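Side-chain contacts in Hydrogenase/urease maturation factor HypB (Helicobacter pylori, PDB 4LPS), which binds nickel or zinc and slowly hydrolyses GTP, an activity essential for nickel insertion into [NiFe] hydrogenase, and is also required for urease maturation: residues E39-E44 against D130-E135; G45-N50 against N235-H240; K73-E78 against D118-E123. All coordinates share one frame; numbering follows the deposited sequence.

Contact 1. Residues E39-E44 against D130-E135. With MG (magnesium ion), chain C; PO4 (phosphate ion), chain I.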
loop_
_atom_site.group_PDB
_atom_site.type_symbol
_atom_site.label_atom_id
_atom_site.label_comp_id
_atom_site.label_asym_id
_atom_site.label_seq_id
_atom_site.Cartn_x
_atom_site.Cartn_y
_atom_site.Cartn_z
ATOM N N GLU A 39 -17.405 -4.897 3.459
ATOM C CA GLU A 39 -18.764 -4.371 3.560
ATOM C C GLU A 39 -18.761 -2.936 4.078
ATOM O O GLU A 39 -19.428 -2.064 3.526
ATOM C CB GLU A 39 -19.623 -5.242 4.479
ATOM C CG GLU A 39 -19.775 -6.686 4.034
ATOM C CD GLU A 39 -20.586 -7.507 5.015
ATOM O OE1 GLU A 39 -20.382 -8.738 5.066
ATOM O OE2 GLU A 39 -21.425 -6.925 5.739
ATOM N N ARG A 40 -18.008 -2.704 5.149
ATOM C CA ARG A 40 -17.940 -1.389 5.775
ATOM C C ARG A 40 -17.212 -0.374 4.899
ATOM O O ARG A 40 -17.577 0.803 4.884
ATOM C CB ARG A 40 -17.262 -1.485 7.142
ATOM C CG ARG A 40 -17.954 -2.452 8.096
ATOM C CD ARG A 40 -17.450 -2.300 9.520
ATOM N NE ARG A 40 -17.781 -0.989 10.072
ATOM C CZ ARG A 40 -17.268 -0.501 11.196
ATOM N NH1 ARG A 40 -17.627 0.701 11.623
ATOM N NH2 ARG A 40 -16.395 -1.215 11.891
ATOM N N TYR A 41 -16.181 -0.824 4.187
ATOM C CA TYR A 41 -15.452 0.047 3.270
ATOM C C TYR A 41 -16.385 0.638 2.229
ATOM O O TYR A 41 -16.363 1.839 1.959
ATOM C CB TYR A 41 -14.332 -0.712 2.547
ATOM C CG TYR A 41 -13.239 -1.295 3.417
ATOM C CD1 TYR A 41 -12.985 -0.798 4.685
ATOM C CD2 TYR A 41 -12.444 -2.330 2.947
ATOM C CE1 TYR A 41 -11.976 -1.326 5.467
ATOM C CE2 TYR A 41 -11.438 -2.863 3.718
ATOM C CZ TYR A 41 -11.208 -2.359 4.975
ATOM O OH TYR A 41 -10.201 -2.896 5.739
ATOM N N LEU A 42 -17.215 -0.228 1.660
ATOM C CA LEU A 42 -18.147 0.157 0.608
ATOM C C LEU A 42 -19.270 1.021 1.175
ATOM O O LEU A 42 -19.723 1.965 0.531
ATOM C CB LEU A 42 -18.710 -1.090 -0.081
ATOM C CG LEU A 42 -17.651 -2.014 -0.699
ATOM C CD1 LEU A 42 -18.283 -3.212 -1.401
ATOM C CD2 LEU A 42 -16.737 -1.250 -1.649
ATOM N N LYS A 43 -19.720 0.678 2.378
ATOM C CA LYS A 43 -20.731 1.462 3.078
ATOM C C LYS A 43 -20.270 2.905 3.259
ATOM O O LYS A 43 -21.050 3.843 3.099
ATOM C CB LYS A 43 -21.037 0.838 4.438
ATOM C CG LYS A 43 -22.358 1.272 5.046
ATOM C CD LYS A 43 -22.800 0.288 6.119
ATOM C CE LYS A 43 -23.018 -1.104 5.544
ATOM N NZ LYS A 43 -23.277 -2.114 6.610
ATOM N N GLU A 44 -18.999 3.069 3.604
ATOM C CA GLU A 44 -18.423 4.390 3.828
ATOM C C GLU A 44 -17.947 5.028 2.529
ATOM O O GLU A 44 -17.397 6.132 2.541
ATOM C CB GLU A 44 -17.264 4.299 4.821
ATOM C CG GLU A 44 -17.682 3.839 6.204
ATOM C CD GLU A 44 -18.130 4.986 7.079
ATOM O OE1 GLU A 44 -18.623 4.724 8.195
ATOM O OE2 GLU A 44 -17.984 6.154 6.655
ATOM N N ASP A 130 -11.848 9.796 0.001
ATOM C CA ASP A 130 -12.182 8.906 -1.102
ATOM C C ASP A 130 -11.394 7.612 -0.984
ATOM O O ASP A 130 -11.797 6.568 -1.496
ATOM C CB ASP A 130 -11.897 9.578 -2.447
ATOM C CG ASP A 130 -12.824 10.739 -2.724
ATOM O OD1 ASP A 130 -14.001 10.663 -2.319
ATOM O OD2 ASP A 130 -12.376 11.728 -3.343
ATOM N N PHE A 131 -10.263 7.695 -0.295
ATOM C CA PHE A 131 -9.373 6.556 -0.150
ATOM C C PHE A 131 -9.064 6.297 1.317
ATOM O O PHE A 131 -8.863 7.228 2.095
ATOM C CB PHE A 131 -8.063 6.782 -0.913
ATOM C CG PHE A 131 -8.232 6.937 -2.400
ATOM C CD1 PHE A 131 -8.576 8.161 -2.954
ATOM C CD2 PHE A 131 -8.025 5.857 -3.246
ATOM C CE1 PHE A 131 -8.722 8.300 -4.328
ATOM C CE2 PHE A 131 -8.168 5.990 -4.618
ATOM C CZ PHE A 131 -8.517 7.211 -5.159
ATOM N N LEU A 132 -9.038 5.022 1.689
ATOM C CA LEU A 132 -8.465 4.623 2.965
ATOM C C LEU A 132 -7.232 3.805 2.652
ATOM O O LEU A 132 -7.309 2.778 1.976
ATOM C CB LEU A 132 -9.464 3.824 3.811
ATOM C CG LEU A 132 -8.875 3.140 5.050
ATOM C CD1 LEU A 132 -8.535 4.156 6.129
ATOM C CD2 LEU A 132 -9.831 2.094 5.599
ATOM N N ILE A 133 -6.089 4.266 3.142
ATOM C CA ILE A 133 -4.825 3.647 2.789
ATOM C C ILE A 133 -4.225 2.897 3.968
ATOM O O ILE A 133 -4.018 3.460 5.046
ATOM C CB ILE A 133 -3.822 4.699 2.266
ATOM C CG1 ILE A 133 -4.352 5.323 0.968
ATOM C CG2 ILE A 133 -2.451 4.077 2.040
ATOM C CD1 ILE A 133 -3.388 6.280 0.281
ATOM N N ILE A 134 -3.973 1.614 3.754
ATOM C CA ILE A 134 -3.323 0.771 4.743
ATOM C C ILE A 134 -1.841 0.640 4.415
ATOM O O ILE A 134 -1.481 0.112 3.359
ATOM C CB ILE A 134 -3.974 -0.631 4.801
ATOM C CG1 ILE A 134 -5.457 -0.512 5.166
ATOM C CG2 ILE A 134 -3.252 -1.529 5.794
ATOM C CD1 ILE A 134 -6.243 -1.791 4.964
ATOM N N GLU A 135 -0.983 1.144 5.297
ATOM C CA GLU A 135 0.444 0.878 5.170
ATOM C C GLU A 135 0.809 -0.298 6.060
ATOM O O GLU A 135 0.822 -0.189 7.287
ATOM C CB GLU A 135 1.294 2.108 5.516
ATOM C CG GLU A 135 2.777 1.882 5.212
ATOM C CD GLU A 135 3.681 3.012 5.658
ATOM O OE1 GLU A 135 4.757 2.723 6.224
ATOM O OE2 GLU A 135 3.325 4.188 5.443
HETATM MG MG MG C . 6.888 3.537 7.076
HETATM P P PO4 I . -20.175 1.551 8.909
HETATM O O1 PO4 I . -20.566 2.293 7.657
HETATM O O2 PO4 I . -18.973 2.225 9.517
HETATM O O3 PO4 I . -21.305 1.571 9.908
HETATM O O4 PO4 I . -19.844 0.121 8.566
HETATM O O HOH W 1 8.861 4.411 7.759
#
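Tyr-41, near the end of helix 29-43, reaches down onto strand 131-135 and meets two of its aliphatic side chains. Its CE1 lies 4.0 Å from Leu-132 CD2, the methyl coming to the ring obliquely, and its OH is 4.2 Å from Ile-134 CD1. Both aliphatic side chains run across the tyrosine at roughly a right angle. With CG anti to the carbonyl carbon (chi1 -62°), the ring leans out from the helix until its far end closes on the strand. Leu-132 and Ile-134 present the same face of the strand to it. This is the packed part, wholly buried, and Val-48 of strand 47-52 and Ile-113 of helix 110-122 add to the wall round the ring. The phenol oxygen is hydrogen-bonded to Leu-148 O, satisfying the polar end within the apolar layer.

The other flank is looser: Arg-40 and Glu-44 are partly exposed and do not touch the strand. There Arg-40 holds a phosphate ion, probably from the crystallisation liquor, at the edge of its guanidinium: NE donates to PO4 O4 at 2.8 Å (163° at the hydrogen), and NH1 to PO4 O2 at 2.9 Å. A bend at chi3 (65°) turns the group to the ion, while NH2 makes a salt bridge with Asp-118.

At the far end of the strand, Glu-135 OE1 binds the magnesium ion at 2.4 Å, alongside Thr-60 and Asp-86. One short strand joins a largely apolar seat for helix 29-43 to a charged site, where the metal probably polarises the Glu-135 carboxylate and may ease the closeness of its OE2 to Glu-78 OE1.

Contact 2. Residues G45-N50 against N235-H240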
loop_
_atom_site.group_PDB
_atom_site.type_symbol
_atom_site.label_atom_id
_atom_site.label_comp_id
_atom_site.label_asym_id
_atom_site.label_seq_id
_atom_site.Cartn_x
_atom_site.Cartn_y
_atom_site.Cartn_z
ATOM N N GLY A 45 -18.148 4.327 1.416
ATOM C CA GLY A 45 -17.730 4.815 0.116
ATOM C C GLY A 45 -16.231 5.030 0.026
ATOM O O GLY A 45 -15.768 6.032 -0.521
ATOM N N LEU A 46 -15.469 4.079 0.558
ATOM C CA LEU A 46 -14.015 4.163 0.544
ATOM C C LEU A 46 -13.386 3.218 -0.471
ATOM O O LEU A 46 -13.760 2.046 -0.559
ATOM C CB LEU A 46 -13.446 3.863 1.933
ATOM C CG LEU A 46 -13.968 4.700 3.100
ATOM C CD1 LEU A 46 -13.587 4.062 4.421
ATOM C CD2 LEU A 46 -13.418 6.114 3.013
ATOM N N TYR A 47 -12.426 3.735 -1.231
ATOM C CA TYR A 47 -11.572 2.892 -2.057
ATOM C C TYR A 47 -10.316 2.579 -1.256
ATOM O O TYR A 47 -9.539 3.475 -0.927
ATOM C CB TYR A 47 -11.224 3.571 -3.383
ATOM C CG TYR A 47 -10.736 2.610 -4.446
ATOM C CD1 TYR A 47 -11.627 1.792 -5.127
ATOM C CD2 TYR A 47 -9.387 2.518 -4.767
ATOM C CE1 TYR A 47 -11.193 0.912 -6.097
ATOM C CE2 TYR A 47 -8.942 1.635 -5.737
ATOM C CZ TYR A 47 -9.850 0.836 -6.397
ATOM O OH TYR A 47 -9.413 -0.043 -7.364
ATOM N N VAL A 48 -10.130 1.308 -0.922
ATOM C CA VAL A 48 -9.108 0.925 0.042
ATOM C C VAL A 48 -7.862 0.331 -0.614
ATOM O O VAL A 48 -7.949 -0.581 -1.439
ATOM C CB VAL A 48 -9.675 -0.073 1.066
ATOM C CG1 VAL A 48 -8.623 -0.453 2.088
ATOM C CG2 VAL A 48 -10.881 0.536 1.753
ATOM N N LEU A 49 -6.705 0.872 -0.241
ATOM C CA LEU A 49 -5.423 0.421 -0.775
ATOM C C LEU A 49 -4.569 -0.187 0.329
ATOM O O LEU A 49 -4.529 0.324 1.453
ATOM C CB LEU A 49 -4.672 1.578 -1.444
ATOM C CG LEU A 49 -5.450 2.417 -2.460
ATOM C CD1 LEU A 49 -4.625 3.602 -2.928
ATOM C CD2 LEU A 49 -5.860 1.561 -3.647
ATOM N N ASN A 50 -3.917 -1.301 0.010
ATOM C CA ASN A 50 -3.018 -1.973 0.940
ATOM C C ASN A 50 -1.594 -1.989 0.393
ATOM O O ASN A 50 -1.297 -2.705 -0.567
ATOM C CB ASN A 50 -3.514 -3.398 1.213
ATOM C CG ASN A 50 -2.535 -4.216 2.027
ATOM O OD1 ASN A 50 -1.859 -3.697 2.914
ATOM N ND2 ASN A 50 -2.459 -5.510 1.729
ATOM N N ASN A 235 -13.985 1.449 -10.095
ATOM C CA ASN A 235 -14.215 0.596 -8.933
ATOM C C ASN A 235 -13.561 -0.772 -9.131
ATOM O O ASN A 235 -14.210 -1.811 -9.001
ATOM C CB ASN A 235 -15.712 0.434 -8.641
ATOM C CG ASN A 235 -15.970 -0.263 -7.311
ATOM O OD1 ASN A 235 -15.289 -0.001 -6.320
ATOM N ND2 ASN A 235 -16.947 -1.161 -7.290
ATOM N N TYR A 236 -12.279 -0.763 -9.486
ATOM C CA TYR A 236 -11.507 -1.999 -9.523
ATOM C C TYR A 236 -11.437 -2.611 -8.134
ATOM O O TYR A 236 -11.024 -1.955 -7.178
ATOM C CB TYR A 236 -10.094 -1.765 -10.059
ATOM C CG TYR A 236 -9.217 -2.997 -9.978
ATOM C CD1 TYR A 236 -9.265 -3.977 -10.962
ATOM C CD2 TYR A 236 -8.344 -3.182 -8.912
ATOM C CE1 TYR A 236 -8.468 -5.105 -10.886
ATOM C CE2 TYR A 236 -7.546 -4.306 -8.826
ATOM C CZ TYR A 236 -7.611 -5.263 -9.817
ATOM O OH TYR A 236 -6.814 -6.382 -9.732
ATOM N N GLN A 237 -11.818 -3.877 -8.033
ATOM C CA GLN A 237 -11.768 -4.582 -6.762
ATOM C C GLN A 237 -11.079 -5.917 -6.967
ATOM O O GLN A 237 -11.622 -6.808 -7.625
ATOM C CB GLN A 237 -13.172 -4.786 -6.191
ATOM C CG GLN A 237 -13.889 -3.489 -5.845
ATOM C CD GLN A 237 -13.427 -2.905 -4.526
ATOM O OE1 GLN A 237 -12.798 -3.587 -3.715
ATOM N NE2 GLN A 237 -13.736 -1.632 -4.304
ATOM N N SER A 238 -9.880 -6.043 -6.404
ATOM C CA SER A 238 -9.065 -7.239 -6.582
ATOM C C SER A 238 -9.802 -8.494 -6.133
ATOM O O SER A 238 -10.435 -8.519 -5.074
ATOM C CB SER A 238 -7.748 -7.106 -5.814
ATOM O OG SER A 238 -6.983 -8.293 -5.902
ATOM N N THR A 239 -9.715 -9.537 -6.951
ATOM C CA THR A 239 -10.315 -10.814 -6.608
ATOM C C THR A 239 -9.248 -11.775 -6.113
ATOM O O THR A 239 -9.470 -12.986 -6.068
ATOM C CB THR A 239 -11.042 -11.444 -7.815
ATOM O OG1 THR A 239 -10.107 -11.647 -8.884
ATOM C CG2 THR A 239 -12.162 -10.540 -8.299
ATOM N N HIS A 240 -8.092 -11.232 -5.736
ATOM C CA HIS A 240 -6.970 -12.072 -5.336
ATOM C C HIS A 240 -7.271 -12.867 -4.077
ATOM O O HIS A 240 -7.801 -12.332 -3.100
ATOM C CB HIS A 240 -5.706 -11.251 -5.101
ATOM C CG HIS A 240 -4.525 -12.091 -4.732
ATOM N ND1 HIS A 240 -3.843 -12.857 -5.653
ATOM C CD2 HIS A 240 -3.938 -12.331 -3.534
ATOM C CE1 HIS A 240 -2.867 -13.507 -5.045
ATOM N NE2 HIS A 240 -2.905 -13.209 -3.759
HETATM O O HOH W 2 -12.544 -0.225 -1.662
#
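Tyr-47 turns CG anti to its own amide nitrogen (chi1 -161°), which swings the ring off strand 47-52 until its hydroxyl reaches the chain just beyond helix 218-234. There Tyr-47 OH donates to Tyr-236 O at only 2.5 Å, a short bond in which the donor stands 22° off the carbonyl plane. Tyr-47 OH also lies 3.3 Å from Tyr-236 CB, at the edge of the Tyr-236 ring and in its plane, while the hydroxyl of Tyr-236 goes on to Asp-177.

Gln-237 folds back at chi2 (-79°), bringing NE2 within 4.0 Å of Tyr-47 CE1; the two side chains run past each other in opposite directions. That amide is held by an almost straight bond of 3.0 Å from Gln-237 NE2 to Asn-235 OD1, and by water 2, which accepts from it and from Val-48 N and donates to Leu-46 O. The water thus ties the tail to the backbone at the start of the strand.

Asn-235, with positive phi, ends helix 218-234 in a Schellman motif and releases the chain in this direction. The C-terminal tail consequently lies across the entry of central strand 47-52, with Met-152 of strand 152-158 and Lys-231 of helix 218-234 flanking both tyrosines.

Contact 3. Residues K73-E78 against D118-E123. With PO4 (phosphate ion), chain I.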
loop_
_atom_site.group_PDB
_atom_site.type_symbol
_atom_site.label_atom_id
_atom_site.label_comp_id
_atom_site.label_asym_id
_atom_site.label_seq_id
_atom_site.Cartn_x
_atom_site.Cartn_y
_atom_site.Cartn_z
ATOM N N LYS A 73 -7.867 12.607 -1.802
ATOM C CA LYS A 73 -8.353 12.699 -0.431
ATOM C C LYS A 73 -8.308 11.341 0.251
ATOM O O LYS A 73 -9.027 10.420 -0.139
ATOM C CB LYS A 73 -9.782 13.240 -0.408
ATOM C CG LYS A 73 -9.955 14.574 -1.110
ATOM C CD LYS A 73 -11.427 14.853 -1.361
ATOM C CE LYS A 73 -11.606 16.044 -2.285
ATOM N NZ LYS A 73 -13.031 16.225 -2.680
ATOM N N PHE A 74 -7.458 11.214 1.264
ATOM C CA PHE A 74 -7.275 9.933 1.931
ATOM C C PHE A 74 -6.945 10.060 3.413
ATOM O O PHE A 74 -6.488 11.107 3.877
ATOM C CB PHE A 74 -6.177 9.132 1.225
ATOM C CG PHE A 74 -4.799 9.697 1.411
ATOM C CD1 PHE A 74 -4.371 10.773 0.649
ATOM C CD2 PHE A 74 -3.928 9.151 2.341
ATOM C CE1 PHE A 74 -3.104 11.296 0.809
ATOM C CE2 PHE A 74 -2.657 9.671 2.509
ATOM C CZ PHE A 74 -2.244 10.745 1.743
ATOM N N CYS A 75 -7.192 8.981 4.147
ATOM C CA CYS A 75 -6.729 8.843 5.521
ATOM C C CYS A 75 -5.945 7.537 5.609
ATOM O O CYS A 75 -6.023 6.700 4.706
ATOM C CB CYS A 75 -7.896 8.883 6.513
ATOM S SG CYS A 75 -9.169 7.651 6.241
ATOM N N VAL A 76 -5.179 7.360 6.678
ATOM C CA VAL A 76 -4.228 6.258 6.723
ATOM C C VAL A 76 -4.363 5.388 7.970
ATOM O O VAL A 76 -4.578 5.883 9.078
ATOM C CB VAL A 76 -2.772 6.788 6.633
ATOM C CG1 VAL A 76 -1.769 5.644 6.696
ATOM C CG2 VAL A 76 -2.569 7.584 5.353
ATOM N N VAL A 77 -4.261 4.080 7.765
ATOM C CA VAL A 77 -4.066 3.140 8.856
ATOM C C VAL A 77 -2.630 2.617 8.788
ATOM O O VAL A 77 -2.228 2.018 7.788
ATOM C CB VAL A 77 -5.067 1.971 8.787
ATOM C CG1 VAL A 77 -4.619 0.838 9.683
ATOM C CG2 VAL A 77 -6.463 2.438 9.177
ATOM N N GLU A 78 -1.859 2.856 9.847
ATOM C CA GLU A 78 -0.438 2.509 9.863
ATOM C C GLU A 78 -0.177 1.245 10.659
ATOM O O GLU A 78 -0.629 1.122 11.799
ATOM C CB GLU A 78 0.392 3.651 10.458
ATOM C CG GLU A 78 0.742 4.760 9.484
ATOM C CD GLU A 78 1.799 4.346 8.486
ATOM O OE1 GLU A 78 2.027 5.107 7.527
ATOM O OE2 GLU A 78 2.409 3.267 8.661
ATOM N N ASP A 118 -12.874 2.314 13.158
ATOM C CA ASP A 118 -13.867 2.922 14.038
ATOM C C ASP A 118 -13.435 4.301 14.538
ATOM O O ASP A 118 -14.241 5.234 14.577
ATOM C CB ASP A 118 -14.157 2.001 15.223
ATOM C CG ASP A 118 -14.941 0.768 14.824
ATOM O OD1 ASP A 118 -15.446 0.729 13.684
ATOM O OD2 ASP A 118 -15.051 -0.166 15.649
ATOM N N LEU A 119 -12.169 4.424 14.931
ATOM C CA LEU A 119 -11.625 5.709 15.371
ATOM C C LEU A 119 -11.677 6.747 14.259
ATOM O O LEU A 119 -12.141 7.869 14.468
ATOM C CB LEU A 119 -10.179 5.556 15.854
ATOM C CG LEU A 119 -9.902 4.746 17.121
ATOM C CD1 LEU A 119 -8.408 4.592 17.320
ATOM C CD2 LEU A 119 -10.520 5.412 18.339
ATOM N N LEU A 120 -11.193 6.366 13.080
ATOM C CA LEU A 120 -11.191 7.253 11.924
ATOM C C LEU A 120 -12.606 7.666 11.538
ATOM O O LEU A 120 -12.835 8.793 11.096
ATOM C CB LEU A 120 -10.490 6.583 10.741
ATOM C CG LEU A 120 -8.967 6.488 10.852
ATOM C CD1 LEU A 120 -8.405 5.630 9.735
ATOM C CD2 LEU A 120 -8.351 7.876 10.817
ATOM N N LYS A 121 -13.550 6.745 11.703
ATOM C CA LYS A 121 -14.951 7.050 11.453
ATOM C C LYS A 121 -15.460 8.093 12.440
ATOM O O LYS A 121 -16.046 9.100 12.041
ATOM C CB LYS A 121 -15.809 5.787 11.537
ATOM C CG LYS A 121 -17.267 6.028 11.185
ATOM C CD LYS A 121 -18.160 4.887 11.639
ATOM C CE LYS A 121 -19.598 5.129 11.213
ATOM N NZ LYS A 121 -20.537 4.170 11.850
ATOM N N ASP A 122 -15.228 7.845 13.725
ATOM C CA ASP A 122 -15.720 8.722 14.783
ATOM C C ASP A 122 -15.080 10.105 14.718
ATOM O O ASP A 122 -15.652 11.090 15.186
ATOM C CB ASP A 122 -15.469 8.089 16.152
ATOM C CG ASP A 122 -16.342 6.873 16.403
ATOM O OD1 ASP A 122 -17.317 6.669 15.648
ATOM O OD2 ASP A 122 -16.047 6.113 17.352
ATOM N N GLU A 123 -13.885 10.170 14.142
ATOM C CA GLU A 123 -13.152 11.424 14.021
ATOM C C GLU A 123 -13.593 12.204 12.788
ATOM O O GLU A 123 -13.240 13.373 12.630
ATOM C CB GLU A 123 -11.646 11.151 13.974
ATOM C CG GLU A 123 -11.046 10.768 15.319
ATOM C CD GLU A 123 -9.673 10.137 15.193
ATOM O OE1 GLU A 123 -9.143 10.063 14.064
ATOM O OE2 GLU A 123 -9.118 9.714 16.229
HETATM P P PO4 I . -20.175 1.551 8.909
HETATM O O1 PO4 I . -20.566 2.293 7.657
HETATM O O2 PO4 I . -18.973 2.225 9.517
HETATM O O3 PO4 I . -21.305 1.571 9.908
HETATM O O4 PO4 I . -19.844 0.121 8.566
#
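Leu-120 CD1 makes all the close contacts between residues 118-123 and residues 73-78. It meets Val-77 CG2 at 3.8 Å, the backbone oxygen Val-76 O at 3.9 Å and Cys-75 SG at 4.1 Å, so a single methyl rests on three consecutive residues of the strand. All these contacts are van der Waals packing; no hydrogen bond crosses the interface.

Torsions set up the fit from both sides. Leu-120 has CG anti to the carbonyl carbon (chi1 -73°) and an extended chi2, which sends its branch straight down from the helix. Cys-75 points toward the helix, and its chi1 of 57° leaves SG against the leucine methyl. Val-76 points the opposite way, to Leu-90 of helix 85-91, and offers the leucine its carbonyl instead.

In the next shell, His-98 of strand 97-101 and Leu-132 of strand 131-135 also touch Leu-120. On the outer surface of the helix, Lys-121 is extended and reaches the phosphate with weak bonds, NZ to PO4 O3 at 3.3 Å and to PO4 O2 at 3.4 Å.

The segment axes pass 10.1 Å apart and run nearly antiparallel, at 151°. A helix lying against a parallel sheet and directed against its strands, joined by buried, mostly apolar groups, is the layered alpha/beta packing of P-loop NTPases, to which the SIMIBI-class GTPase HypB belongs.

All three contacts reach one parallel sheet, in which strand 131-135 lies between 74-80 and 47-52. Contact 1 sits about 8 Å from contact 2 and 9 Å from contact 3, centre to centre, whereas contacts 2 and 3 are about 16 Å apart and do not touch. Helix 29-43 leads directly into strand 47-52, and helix 110-122 is followed by strand 131-135, so contact 1 shares a chain connection with each of the others. Segments of contacts 1 and 2 alternate along the sequence, and contact 3 falls between the two halves of both. N-terminal helix and C-terminal tail are thereby packed onto the same G-domain core, in which strand 131-135 ends at the magnesium site.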